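Local coordinates for protein glucuronoarabinoxylan endo-1,4-beta-xylanase (Clostridium papyrosolvens, PDB 4FMV) that cleaves internal beta-1,4 bonds of xylan as a family 30 glycoside hydrolase, this chain being the (beta/alpha)8-barrel part with its beta-sandwich side domain, at residues F19-A24 and L41-L46; S23-T28 and Y264-W269; L46-E51 and A71-A76; G80-A85 and D134-S139. All blocks are in the same frame, centred on the assembly; numbering follows the deposited sequence.

Contact 1: F19-A24 and L41-L46; sequences FGASSA and LGYSIL
Gly20 and Ala21 pair in parallel with Ile45 and Leu46, and Phe19 lies beside Ser44 just before. The touching parts of the two segments run 48° apart. The backbones are closest at Gly20 and Ile45, whose CA atoms lie 4.5 Å apart. Phe19 O receives Ser44 N at 2.9 Å and, weakly, Ile45 N. Ala21 N gives a weak, long bond of 3.4 Å to Ile45 O. That same oxygen faces Gly20 CA in a CA-H...O contact, close against a residue with no side chain to obstruct it.

Ser44 closes the start of the pairing. Its OG lies between its own N and carbonyl carbon (chi1 52°) and accepts from Phe19 N at 3.0 Å. The Tyr43 ring packs obliquely on Gly20, with Tyr43 CD2 at 3.9 Å from Gly20 CA, while its OH bonds to Ala284 O. At the other end Leu46 CD1 rests 3.6 Å from Ser23 N and also lies near Ser23 OG, which is bonded to Glu69. Ser22 OG accepts from Ala24 N in an ST turn and also bonds to Arg47 O, tying the strand end to the next strand.

Strand 11-22, helix 31-40 and strand 45-49 form a beta-alpha-beta unit, and this pairing joins its two neighbouring strands, as in a (beta/alpha)8 barrel.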
loop_
_atom_site.group_PDB
_atom_site.type_symbol
_atom_site.label_atom_id
_atom_site.label_comp_id
_atom_site.label_asym_id
_atom_site.label_seq_id
_atom_site.Cartn_x
_atom_site.Cartn_y
_atom_site.Cartn_z
ATOM N N PHE A 19 -1.456 3.635 4.686
ATOM C CA PHE A 19 -1.768 2.208 4.620
ATOM C C PHE A 19 -3.223 2.112 4.241
ATOM O O PHE A 19 -3.998 2.984 4.591
ATOM C CB PHE A 19 -1.602 1.534 5.994
ATOM C CG PHE A 19 -0.206 1.620 6.551
ATOM C CD1 PHE A 19 0.183 2.724 7.285
ATOM C CD2 PHE A 19 0.708 0.590 6.335
ATOM C CE1 PHE A 19 1.467 2.820 7.795
ATOM C CE2 PHE A 19 1.994 0.674 6.823
ATOM C CZ PHE A 19 2.380 1.790 7.559
ATOM N N GLY A 20 -3.624 1.053 3.555
ATOM C CA GLY A 20 -4.991 1.013 3.057
ATOM C C GLY A 20 -5.298 -0.271 2.321
ATOM O O GLY A 20 -4.637 -1.290 2.530
ATOM N N ALA A 21 -6.309 -0.209 1.456
ATOM C CA ALA A 21 -6.811 -1.377 0.749
ATOM C C ALA A 21 -7.433 -0.923 -0.568
ATOM O O ALA A 21 -7.348 0.255 -0.932
ATOM C CB ALA A 21 -7.853 -2.099 1.623
ATOM N N SER A 22 -8.095 -1.832 -1.271
ATOM C CA SER A 22 -8.676 -1.474 -2.553
ATOM C C SER A 22 -10.186 -1.719 -2.605
ATOM O O SER A 22 -10.680 -2.709 -2.082
ATOM C CB SER A 22 -7.981 -2.244 -3.682
ATOM O OG SER A 22 -8.551 -1.925 -4.941
ATOM N N SER A 23 -10.906 -0.801 -3.237
ATOM C CA SER A 23 -12.341 -0.971 -3.511
ATOM C C SER A 23 -12.619 -1.616 -4.884
ATOM O O SER A 23 -13.769 -1.657 -5.331
ATOM C CB SER A 23 -13.095 0.359 -3.361
ATOM O OG SER A 23 -12.491 1.397 -4.119
ATOM N N ALA A 24 -11.567 -2.060 -5.580
ATOM C CA ALA A 24 -11.726 -2.669 -6.914
ATOM C C ALA A 24 -12.744 -3.794 -6.914
ATOM O O ALA A 24 -12.700 -4.664 -6.056
ATOM C CB ALA A 24 -10.369 -3.219 -7.416
ATOM N N LEU A 41 -10.351 1.873 12.006
ATOM C CA LEU A 41 -8.974 1.410 11.813
ATOM C C LEU A 41 -8.050 2.433 11.153
ATOM O O LEU A 41 -6.869 2.152 10.926
ATOM C CB LEU A 41 -8.931 0.105 11.020
ATOM C CG LEU A 41 -9.800 -1.019 11.579
ATOM C CD1 LEU A 41 -9.603 -2.320 10.807
ATOM C CD2 LEU A 41 -9.563 -1.235 13.062
ATOM N N GLY A 42 -8.593 3.597 10.812
ATOM C CA GLY A 42 -7.782 4.705 10.329
ATOM C C GLY A 42 -7.023 4.495 9.021
ATOM O O GLY A 42 -5.979 5.128 8.817
ATOM N N TYR A 43 -7.523 3.641 8.126
ATOM C CA TYR A 43 -6.859 3.473 6.823
ATOM C C TYR A 43 -6.750 4.832 6.123
ATOM O O TYR A 43 -7.718 5.611 6.065
ATOM C CB TYR A 43 -7.594 2.517 5.900
ATOM C CG TYR A 43 -7.567 1.071 6.290
ATOM C CD1 TYR A 43 -7.109 0.667 7.532
ATOM C CD2 TYR A 43 -7.987 0.097 5.392
ATOM C CE1 TYR A 43 -7.117 -0.688 7.889
ATOM C CE2 TYR A 43 -8.004 -1.234 5.744
ATOM C CZ TYR A 43 -7.560 -1.625 6.980
ATOM O OH TYR A 43 -7.582 -2.975 7.310
ATOM N N SER A 44 -5.530 5.152 5.702
ATOM C CA SER A 44 -5.212 6.425 5.060
ATOM C C SER A 44 -5.056 6.426 3.517
ATOM O O SER A 44 -4.692 7.442 2.939
ATOM C CB SER A 44 -3.987 7.015 5.750
ATOM O OG SER A 44 -2.977 6.025 5.759
ATOM N N ILE A 45 -5.254 5.280 2.867
ATOM C CA ILE A 45 -5.143 5.203 1.415
ATOM C C ILE A 45 -6.201 4.240 0.865
ATOM O O ILE A 45 -6.417 3.165 1.427
ATOM C CB ILE A 45 -3.739 4.703 0.950
ATOM C CG1 ILE A 45 -2.618 5.536 1.573
ATOM C CG2 ILE A 45 -3.638 4.713 -0.587
ATOM C CD1 ILE A 45 -1.195 5.019 1.228
ATOM N N LEU A 46 -6.848 4.636 -0.229
ATOM C CA LEU A 46 -7.777 3.776 -0.963
ATOM C C LEU A 46 -7.344 3.661 -2.414
ATOM O O LEU A 46 -7.022 4.664 -3.062
ATOM C CB LEU A 46 -9.210 4.354 -0.923
ATOM C CG LEU A 46 -10.246 3.558 -1.727
ATOM C CD1 LEU A 46 -10.473 2.129 -1.161
ATOM C CD2 LEU A 46 -11.558 4.302 -1.767
#

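Contact 2: S23-T28 and Y264-W269; sequences SAWCGT and YWWITW
Ala24 CB packs against the six-membered ring of Trp265, 3.6 Å from Trp265 CH2. Trp25 meets the same corner of that indole. Its CZ3 lies 3.8 Å from Trp265 CH2, so the two rings touch at their edges and near their planes. Trp265 reaches this place because its CG is anti to its backbone N (chi1 -179°). Trp25 CE3 also approaches Trp266 CZ3 at 3.8 Å, at an oblique slant. The three tryptophans of 264-269 are layered. Trp266 has Trp265 NE1 over one face and Trp269 CD1 over the opposite one, each displaced toward the rim.

Residues 23-26 form a type II beta turn, closed by Cys26 N to Ser23 O. It belongs to the loop after strand 11-22, and the facing residues lie at and just after the corner at Trp265. Both therefore lie at the C-terminal end of barrel strands, the end where (beta/alpha)8 glycosidases hold their active site.

Carbonyl oxygens mark the way outward. Ala24 O sits at the edge of the Trp266 ring, 3.5 Å from Trp266 CE3. Trp25 O lies in the plane of the Trp269 indole, 3.4 Å from Trp269 CZ2. Cys26 SG also meets the edge of that ring, 4.6 Å from the centroid of its five-membered part. The same sulfur accepts a weak, nearly straight bond from Thr268 N (164°). Trp266 NE1 bonds to Asn271. At the polar edge a water donates to Cys26 O at 2.7 Å and also bonds to Thr268 OG1.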
loop_
_atom_site.group_PDB
_atom_site.type_symbol
_atom_site.label_atom_id
_atom_site.label_comp_id
_atom_site.label_asym_id
_atom_site.label_seq_id
_atom_site.Cartn_x
_atom_site.Cartn_y
_atom_site.Cartn_z
ATOM N N SER A 23 -10.906 -0.801 -3.237
ATOM C CA SER A 23 -12.341 -0.971 -3.511
ATOM C C SER A 23 -12.619 -1.616 -4.884
ATOM O O SER A 23 -13.769 -1.657 -5.331
ATOM C CB SER A 23 -13.095 0.359 -3.361
ATOM O OG SER A 23 -12.491 1.397 -4.119
ATOM N N ALA A 24 -11.567 -2.060 -5.580
ATOM C CA ALA A 24 -11.726 -2.669 -6.914
ATOM C C ALA A 24 -12.744 -3.794 -6.914
ATOM O O ALA A 24 -12.700 -4.664 -6.056
ATOM C CB ALA A 24 -10.369 -3.219 -7.416
ATOM N N TRP A 25 -13.666 -3.764 -7.872
ATOM C CA TRP A 25 -14.705 -4.790 -8.020
ATOM C C TRP A 25 -15.583 -4.981 -6.775
ATOM O O TRP A 25 -16.234 -6.011 -6.622
ATOM C CB TRP A 25 -14.083 -6.131 -8.420
ATOM C CG TRP A 25 -13.642 -6.195 -9.860
ATOM C CD1 TRP A 25 -14.439 -6.062 -10.978
ATOM C CD2 TRP A 25 -12.307 -6.418 -10.345
ATOM N NE1 TRP A 25 -13.670 -6.182 -12.114
ATOM C CE2 TRP A 25 -12.367 -6.417 -11.756
ATOM C CE3 TRP A 25 -11.062 -6.636 -9.719
ATOM C CZ2 TRP A 25 -11.223 -6.617 -12.560
ATOM C CZ3 TRP A 25 -9.935 -6.835 -10.524
ATOM C CH2 TRP A 25 -10.026 -6.814 -11.926
ATOM N N CYS A 26 -15.629 -3.976 -5.905
ATOM C CA CYS A 26 -16.497 -4.014 -4.714
ATOM C C CYS A 26 -17.833 -3.310 -4.925
ATOM O O CYS A 26 -18.607 -3.116 -3.969
ATOM C CB CYS A 26 -15.765 -3.450 -3.491
ATOM S SG CYS A 26 -14.307 -4.441 -3.112
ATOM N N GLY A 27 -18.084 -2.876 -6.156
ATOM C CA GLY A 27 -19.245 -2.047 -6.427
ATOM C C GLY A 27 -19.181 -0.803 -5.550
ATOM O O GLY A 27 -18.105 -0.206 -5.367
ATOM N N THR A 28 -20.336 -0.419 -5.007
ATOM C CA THR A 28 -20.417 0.692 -4.075
ATOM C C THR A 28 -20.365 0.153 -2.656
ATOM O O THR A 28 -21.308 -0.503 -2.196
ATOM C CB THR A 28 -21.717 1.463 -4.302
ATOM O OG1 THR A 28 -21.766 1.857 -5.677
ATOM C CG2 THR A 28 -21.815 2.715 -3.394
ATOM N N TYR A 264 -3.282 -3.116 0.914
ATOM C CA TYR A 264 -3.905 -4.419 0.750
ATOM C C TYR A 264 -4.729 -4.468 -0.551
ATOM O O TYR A 264 -5.078 -3.450 -1.135
ATOM C CB TYR A 264 -4.792 -4.746 1.987
ATOM C CG TYR A 264 -5.161 -6.213 2.158
ATOM C CD1 TYR A 264 -4.343 -7.077 2.880
ATOM C CD2 TYR A 264 -6.341 -6.732 1.607
ATOM C CE1 TYR A 264 -4.677 -8.417 3.043
ATOM C CE2 TYR A 264 -6.679 -8.087 1.753
ATOM C CZ TYR A 264 -5.842 -8.915 2.478
ATOM O OH TYR A 264 -6.144 -10.250 2.618
ATOM N N TRP A 265 -5.041 -5.675 -0.978
ATOM C CA TRP A 265 -5.941 -5.930 -2.092
ATOM C C TRP A 265 -7.405 -5.640 -1.653
ATOM O O TRP A 265 -7.638 -4.811 -0.761
ATOM C CB TRP A 265 -5.706 -7.349 -2.636
ATOM C CG TRP A 265 -6.535 -7.784 -3.810
ATOM C CD1 TRP A 265 -7.015 -9.047 -4.033
ATOM C CD2 TRP A 265 -6.980 -6.988 -4.928
ATOM N NE1 TRP A 265 -7.734 -9.083 -5.206
ATOM C CE2 TRP A 265 -7.729 -7.835 -5.773
ATOM C CE3 TRP A 265 -6.825 -5.649 -5.289
ATOM C CZ2 TRP A 265 -8.321 -7.382 -6.954
ATOM C CZ3 TRP A 265 -7.414 -5.200 -6.470
ATOM C CH2 TRP A 265 -8.153 -6.066 -7.285
ATOM N N TRP A 266 -8.375 -6.133 -2.414
ATOM C CA TRP A 266 -9.758 -5.694 -2.304
ATOM C C TRP A 266 -10.491 -5.958 -0.983
ATOM O O TRP A 266 -10.137 -6.855 -0.198
ATOM C CB TRP A 266 -10.573 -6.219 -3.506
ATOM C CG TRP A 266 -10.597 -7.716 -3.672
ATOM C CD1 TRP A 266 -10.155 -8.671 -2.780
ATOM C CD2 TRP A 266 -11.076 -8.434 -4.819
ATOM N NE1 TRP A 266 -10.344 -9.935 -3.305
ATOM C CE2 TRP A 266 -10.904 -9.815 -4.555
ATOM C CE3 TRP A 266 -11.634 -8.042 -6.041
ATOM C CZ2 TRP A 266 -11.279 -10.799 -5.465
ATOM C CZ3 TRP A 266 -12.003 -9.021 -6.953
ATOM C CH2 TRP A 266 -11.828 -10.386 -6.656
ATOM N N ILE A 267 -11.527 -5.150 -0.737
ATOM C CA ILE A 267 -12.140 -5.107 0.579
ATOM C C ILE A 267 -13.229 -6.147 0.821
ATOM O O ILE A 267 -13.053 -7.004 1.695
ATOM C CB ILE A 267 -12.663 -3.704 0.966
ATOM C CG1 ILE A 267 -11.493 -2.721 1.124
ATOM C CG2 ILE A 267 -13.443 -3.794 2.263
ATOM C CD1 ILE A 267 -11.899 -1.242 0.928
ATOM N N THR A 268 -14.348 -6.130 0.100
ATOM C CA THR A 268 -15.354 -7.048 0.620
ATOM C C THR A 268 -15.353 -8.317 -0.214
ATOM O O THR A 268 -16.270 -8.583 -0.985
ATOM C CB THR A 268 -16.725 -6.347 0.424
ATOM O OG1 THR A 268 -16.784 -5.792 -0.903
ATOM C CG2 THR A 268 -16.868 -5.171 1.414
ATOM N N TRP A 269 -14.475 -9.210 0.215
ATOM C CA TRP A 269 -14.199 -10.493 -0.429
ATOM C C TRP A 269 -13.654 -11.411 0.656
ATOM O O TRP A 269 -13.068 -10.909 1.606
ATOM C CB TRP A 269 -13.186 -10.297 -1.551
ATOM C CG TRP A 269 -13.759 -9.548 -2.720
ATOM C CD1 TRP A 269 -13.742 -8.195 -2.933
ATOM C CD2 TRP A 269 -14.435 -10.121 -3.844
ATOM N NE1 TRP A 269 -14.377 -7.891 -4.119
ATOM C CE2 TRP A 269 -14.797 -9.057 -4.703
ATOM C CE3 TRP A 269 -14.766 -11.431 -4.209
ATOM C CZ2 TRP A 269 -15.478 -9.266 -5.897
ATOM C CZ3 TRP A 269 -15.447 -11.635 -5.399
ATOM C CH2 TRP A 269 -15.793 -10.560 -6.228
HETATM O O HOH W 1 -19.072 -4.250 -1.534
#

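Contact 3: L46-E51 and A71-A76; sequences LRLRIE and ANAKKA
Leu46 and Ala76 are the pair with the nearest backbones here, and the leucine can be followed outward from its CB. Leu46 CB lies 3.7 Å from Ala76 CB. With CG anti to the backbone N (chi1 177°), the chain heads for the helix, and chi2 (65°) turns the CD2 branch onto it. Leu46 CD2 then meets Ala76 CB at 3.6 Å. Leu46 CD2 also lies 3.4 Å from Asn72 O, and it is close to Ala73 N and Asn72 CB. Asn72 O is already taken by Ala76 N in the helix, so the methyl packs on a bonded carbonyl.

Leu48, two residues on, points the same way and makes a looser contact. Its CD1 lies 4.2 Å from Ala73 CB, and its CD2 4.1 Å from Ala73 N. No polar bond links the two segments. The Asn72 amide turns to the 23-28 loop region instead: ND2 bonds to Gly27 O and OD1 accepts from Ile29 N.

Arg47 and Arg49, which alternate with the leucines, take no part in the helix contact. Arg49 grips Glu51 end-on, NH1 to OE1 at 2.9 Å and NH2 to OE2 at 2.9 Å. Both carboxylate oxygens are met from above the carboxylate plane. Arg47 is bound to Glu177 and Glu232.

The axes of strand 46-49 and helix 71-76 run antiparallel, 173° apart and 9.2 Å from each other. This is a strand packed under the helix that follows it, a beta-alpha step of the (beta/alpha)8 barrel.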
loop_
_atom_site.group_PDB
_atom_site.type_symbol
_atom_site.label_atom_id
_atom_site.label_comp_id
_atom_site.label_asym_id
_atom_site.label_seq_id
_atom_site.Cartn_x
_atom_site.Cartn_y
_atom_site.Cartn_z
ATOM N N LEU A 46 -6.848 4.636 -0.229
ATOM C CA LEU A 46 -7.777 3.776 -0.963
ATOM C C LEU A 46 -7.344 3.661 -2.414
ATOM O O LEU A 46 -7.022 4.664 -3.062
ATOM C CB LEU A 46 -9.210 4.354 -0.923
ATOM C CG LEU A 46 -10.246 3.558 -1.727
ATOM C CD1 LEU A 46 -10.473 2.129 -1.161
ATOM C CD2 LEU A 46 -11.558 4.302 -1.767
ATOM N N ARG A 47 -7.350 2.434 -2.923
ATOM C CA ARG A 47 -7.035 2.151 -4.318
ATOM C C ARG A 47 -8.311 1.798 -5.083
ATOM O O ARG A 47 -8.973 0.803 -4.769
ATOM C CB ARG A 47 -6.047 0.962 -4.405
ATOM C CG ARG A 47 -5.622 0.575 -5.823
ATOM C CD ARG A 47 -4.747 -0.681 -5.797
ATOM N NE ARG A 47 -4.196 -1.019 -7.125
ATOM C CZ ARG A 47 -4.094 -2.257 -7.599
ATOM N NH1 ARG A 47 -4.516 -3.263 -6.859
ATOM N NH2 ARG A 47 -3.535 -2.490 -8.803
ATOM N N LEU A 48 -8.603 2.583 -6.123
ATOM C CA LEU A 48 -9.712 2.354 -7.050
ATOM C C LEU A 48 -9.243 1.547 -8.265
ATOM O O LEU A 48 -8.066 1.586 -8.638
ATOM C CB LEU A 48 -10.272 3.680 -7.568
ATOM C CG LEU A 48 -10.507 4.821 -6.583
ATOM C CD1 LEU A 48 -10.896 6.074 -7.355
ATOM C CD2 LEU A 48 -11.585 4.426 -5.578
ATOM N N ARG A 49 -10.136 0.734 -8.815
ATOM C CA ARG A 49 -9.883 0.151 -10.126
ATOM C C ARG A 49 -10.629 0.981 -11.169
ATOM O O ARG A 49 -11.819 1.263 -11.003
ATOM C CB ARG A 49 -10.358 -1.294 -10.184
ATOM C CG ARG A 49 -10.398 -1.855 -11.612
ATOM C CD ARG A 49 -10.874 -3.294 -11.654
ATOM N NE ARG A 49 -11.437 -3.602 -12.968
ATOM C CZ ARG A 49 -12.671 -3.254 -13.337
ATOM N NH1 ARG A 49 -13.469 -2.596 -12.491
ATOM N NH2 ARG A 49 -13.119 -3.559 -14.553
ATOM N N ILE A 50 -9.931 1.356 -12.241
ATOM C CA ILE A 50 -10.527 2.131 -13.330
ATOM C C ILE A 50 -11.328 1.201 -14.244
ATOM O O ILE A 50 -10.759 0.325 -14.926
ATOM C CB ILE A 50 -9.420 2.809 -14.170
ATOM C CG1 ILE A 50 -8.543 3.714 -13.292
ATOM C CG2 ILE A 50 -10.001 3.617 -15.335
ATOM C CD1 ILE A 50 -7.368 4.375 -14.049
ATOM N N GLU A 51 -12.631 1.448 -14.358
ATOM C CA GLU A 51 -13.499 0.457 -14.998
ATOM C C GLU A 51 -13.574 0.669 -16.517
ATOM O O GLU A 51 -14.211 1.605 -16.987
ATOM C CB GLU A 51 -14.904 0.571 -14.373
ATOM C CG GLU A 51 -15.978 -0.231 -15.073
ATOM C CD GLU A 51 -15.727 -1.728 -14.996
ATOM O OE1 GLU A 51 -15.943 -2.324 -13.915
ATOM O OE2 GLU A 51 -15.290 -2.304 -16.004
ATOM N N ALA A 71 -17.978 7.017 -5.504
ATOM C CA ALA A 71 -18.608 6.970 -4.195
ATOM C C ALA A 71 -17.631 6.422 -3.144
ATOM O O ALA A 71 -17.568 6.919 -2.013
ATOM C CB ALA A 71 -19.914 6.144 -4.244
ATOM N N ASN A 72 -16.876 5.394 -3.520
ATOM C CA ASN A 72 -15.862 4.817 -2.647
ATOM C C ASN A 72 -14.804 5.854 -2.290
ATOM O O ASN A 72 -14.458 6.038 -1.128
ATOM C CB ASN A 72 -15.241 3.586 -3.322
ATOM C CG ASN A 72 -16.260 2.455 -3.504
ATOM O OD1 ASN A 72 -17.208 2.342 -2.722
ATOM N ND2 ASN A 72 -16.079 1.632 -4.539
ATOM N N ALA A 73 -14.327 6.554 -3.312
ATOM C CA ALA A 73 -13.362 7.630 -3.155
ATOM C C ALA A 73 -13.862 8.705 -2.205
ATOM O O ALA A 73 -13.117 9.170 -1.337
ATOM C CB ALA A 73 -13.038 8.244 -4.531
ATOM N N LYS A 74 -15.127 9.108 -2.350
ATOM C CA LYS A 74 -15.665 10.146 -1.469
ATOM C C LYS A 74 -15.708 9.699 -0.009
ATOM O O LYS A 74 -15.454 10.501 0.889
ATOM C CB LYS A 74 -17.050 10.611 -1.926
ATOM C CG LYS A 74 -17.061 11.441 -3.224
ATOM C CD LYS A 74 -18.489 11.904 -3.535
ATOM C CE LYS A 74 -18.568 12.839 -4.733
ATOM N NZ LYS A 74 -19.964 13.442 -4.886
ATOM N N LYS A 75 -16.031 8.428 0.239
ATOM C CA LYS A 75 -16.064 7.939 1.620
ATOM C C LYS A 75 -14.665 7.898 2.251
ATOM O O LYS A 75 -14.480 8.294 3.410
ATOM C CB LYS A 75 -16.762 6.573 1.713
ATOM C CG LYS A 75 -18.271 6.657 1.468
ATOM C CD LYS A 75 -18.902 5.293 1.466
ATOM C CE LYS A 75 -20.407 5.358 1.120
ATOM N NZ LYS A 75 -20.646 5.841 -0.254
ATOM N N ALA A 76 -13.688 7.426 1.487
ATOM C CA ALA A 76 -12.311 7.388 1.958
ATOM C C ALA A 76 -11.802 8.802 2.227
ATOM O O ALA A 76 -11.209 9.060 3.274
ATOM C CB ALA A 76 -11.394 6.640 0.950
#

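Contact 4: G80-A85 and D134-S139; sequences GAIVFA and DLYAIS
Val83 O receives Tyr136 N at 2.7 Å, the shortest direct polar bond between the segments. The donor approaches this oxygen almost head-on, with a C=O...N angle of 168°. Further along, Ala85 bonds through both its N and its O: Ala85 N gives to Ala137 O at 3.3 Å, and Ala85 O accepts from Ser139 N at 2.9 Å. At the start, a water accepts from Val83 N and donates to Asp134 O, filling in where the backbones are apart.

Ile82 lays its CD1 over one face of the Tyr136 ring in a CH-pi contact, 3.9 Å from the centroid. Ile82 CG1 sits between its backbone N and carbonyl carbon (chi1 59°), which brings the chain over that ring. Arg172 makes a cation-pi contact with the same ring. Val83 CG1 meets Leu135 CD2 at 3.8 Å, and Ala85 CB packs against Leu135 CD1 and Ile138 CG1 toward helix 114-130. Ser139 OG bonds to Glu177.

Three direct backbone bonds thus fix the parallel register of these neighbouring barrel strands, the water extends the link to Val83 N and Asp134 O, and apolar side chains pack alongside.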
loop_
_atom_site.group_PDB
_atom_site.type_symbol
_atom_site.label_atom_id
_atom_site.label_comp_id
_atom_site.label_asym_id
_atom_site.label_seq_id
_atom_site.Cartn_x
_atom_site.Cartn_y
_atom_site.Cartn_z
ATOM N N GLY A 80 -10.131 11.337 5.540
ATOM C CA GLY A 80 -8.755 11.783 5.459
ATOM C C GLY A 80 -7.808 10.894 4.653
ATOM O O GLY A 80 -6.596 11.130 4.651
ATOM N N ALA A 81 -8.327 9.876 3.975
ATOM C CA ALA A 81 -7.455 9.038 3.129
ATOM C C ALA A 81 -7.156 9.706 1.806
ATOM O O ALA A 81 -7.955 10.515 1.323
ATOM C CB ALA A 81 -8.084 7.665 2.870
ATOM N N ILE A 82 -6.025 9.360 1.192
ATOM C CA ILE A 82 -5.812 9.793 -0.176
ATOM C C ILE A 82 -6.326 8.664 -1.051
ATOM O O ILE A 82 -6.589 7.567 -0.552
ATOM C CB ILE A 82 -4.312 10.027 -0.476
ATOM C CG1 ILE A 82 -3.509 8.745 -0.232
ATOM C CG2 ILE A 82 -3.775 11.207 0.350
ATOM C CD1 ILE A 82 -1.999 8.893 -0.458
ATOM N N VAL A 83 -6.361 8.889 -2.358
ATOM C CA VAL A 83 -6.992 7.936 -3.277
ATOM C C VAL A 83 -6.162 7.830 -4.532
ATOM O O VAL A 83 -5.771 8.850 -5.100
ATOM C CB VAL A 83 -8.427 8.410 -3.703
ATOM C CG1 VAL A 83 -9.092 7.374 -4.578
ATOM C CG2 VAL A 83 -9.284 8.719 -2.493
ATOM N N PHE A 84 -5.888 6.609 -4.972
ATOM C CA PHE A 84 -5.256 6.414 -6.274
ATOM C C PHE A 84 -6.013 5.369 -7.073
ATOM O O PHE A 84 -6.898 4.703 -6.532
ATOM C CB PHE A 84 -3.760 6.090 -6.168
ATOM C CG PHE A 84 -3.448 4.678 -5.693
ATOM C CD1 PHE A 84 -3.558 4.337 -4.347
ATOM C CD2 PHE A 84 -2.977 3.723 -6.579
ATOM C CE1 PHE A 84 -3.225 3.062 -3.906
ATOM C CE2 PHE A 84 -2.627 2.448 -6.151
ATOM C CZ PHE A 84 -2.762 2.111 -4.808
ATOM N N ALA A 85 -5.698 5.261 -8.363
ATOM C CA ALA A 85 -6.439 4.389 -9.279
ATOM C C ALA A 85 -5.503 3.594 -10.178
ATOM O O ALA A 85 -4.511 4.151 -10.669
ATOM C CB ALA A 85 -7.400 5.232 -10.140
ATOM N N ASP A 134 -9.612 14.845 -5.428
ATOM C CA ASP A 134 -8.388 15.085 -6.172
ATOM C C ASP A 134 -7.554 13.813 -6.048
ATOM O O ASP A 134 -6.981 13.520 -4.979
ATOM C CB ASP A 134 -7.639 16.301 -5.598
ATOM C CG ASP A 134 -8.368 17.637 -5.864
ATOM O OD1 ASP A 134 -9.119 17.727 -6.861
ATOM O OD2 ASP A 134 -8.180 18.603 -5.080
ATOM N N LEU A 135 -7.458 13.067 -7.147
ATOM C CA LEU A 135 -6.728 11.800 -7.127
ATOM C C LEU A 135 -5.281 12.048 -6.767
ATOM O O LEU A 135 -4.646 12.926 -7.355
ATOM C CB LEU A 135 -6.738 11.138 -8.495
ATOM C CG LEU A 135 -7.838 10.185 -8.903
ATOM C CD1 LEU A 135 -7.366 9.479 -10.192
ATOM C CD2 LEU A 135 -8.170 9.195 -7.788
ATOM N N TYR A 136 -4.744 11.250 -5.848
ATOM C CA TYR A 136 -3.343 11.405 -5.466
ATOM C C TYR A 136 -2.412 10.985 -6.598
ATOM O O TYR A 136 -1.422 11.650 -6.870
ATOM C CB TYR A 136 -3.018 10.611 -4.183
ATOM C CG TYR A 136 -1.673 10.974 -3.598
ATOM C CD1 TYR A 136 -1.555 12.019 -2.700
ATOM C CD2 TYR A 136 -0.517 10.299 -3.980
ATOM C CE1 TYR A 136 -0.330 12.381 -2.173
ATOM C CE2 TYR A 136 0.711 10.654 -3.464
ATOM C CZ TYR A 136 0.793 11.690 -2.560
ATOM O OH TYR A 136 2.004 12.046 -2.049
ATOM N N ALA A 137 -2.720 9.855 -7.234
ATOM C CA ALA A 137 -1.902 9.329 -8.321
ATOM C C ALA A 137 -2.741 8.402 -9.192
ATOM O O ALA A 137 -3.783 7.895 -8.758
ATOM C CB ALA A 137 -0.684 8.551 -7.760
ATOM N N ILE A 138 -2.282 8.174 -10.419
ATOM C CA ILE A 138 -2.934 7.239 -11.313
ATOM C C ILE A 138 -1.876 6.349 -11.970
ATOM O O ILE A 138 -0.810 6.842 -12.342
ATOM C CB ILE A 138 -3.796 7.981 -12.365
ATOM C CG1 ILE A 138 -4.740 6.992 -13.081
ATOM C CG2 ILE A 138 -2.901 8.786 -13.348
ATOM C CD1 ILE A 138 -5.932 7.694 -13.787
ATOM N N SER A 139 -2.177 5.049 -12.070
ATOM C CA SER A 139 -1.227 4.034 -12.508
ATOM C C SER A 139 -1.402 3.738 -13.991
ATOM O O SER A 139 -2.520 3.756 -14.495
ATOM C CB SER A 139 -1.388 2.748 -11.670
ATOM O OG SER A 139 -0.466 1.718 -12.028
HETATM O O HOH W 2 -6.550 11.848 -3.094
#

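Contacts 1, 3 and 4 follow in series along the chain, while contact 2 closes a long loop from the end of strand 11-22 to strand 261-266, with contacts 3 and 4 between its ends. Contact 1 shares Ser23 and Ala24 with contact 2, and Leu46 with contact 3. Strands 261-266, 11-22, 45-49, 82-86 and 137-139 are successive parallel neighbours. Contacts 1 and 4 are pairings within this run. Contact 3 sets helix 67-78 against it. Centres are about 8 Å apart for contacts 3 and 4, and about 16 Å for contacts 2 and 4. Strands 11-22 and 261-266 pair to close the barrel, and contact 2 packs the chain just beyond that pairing.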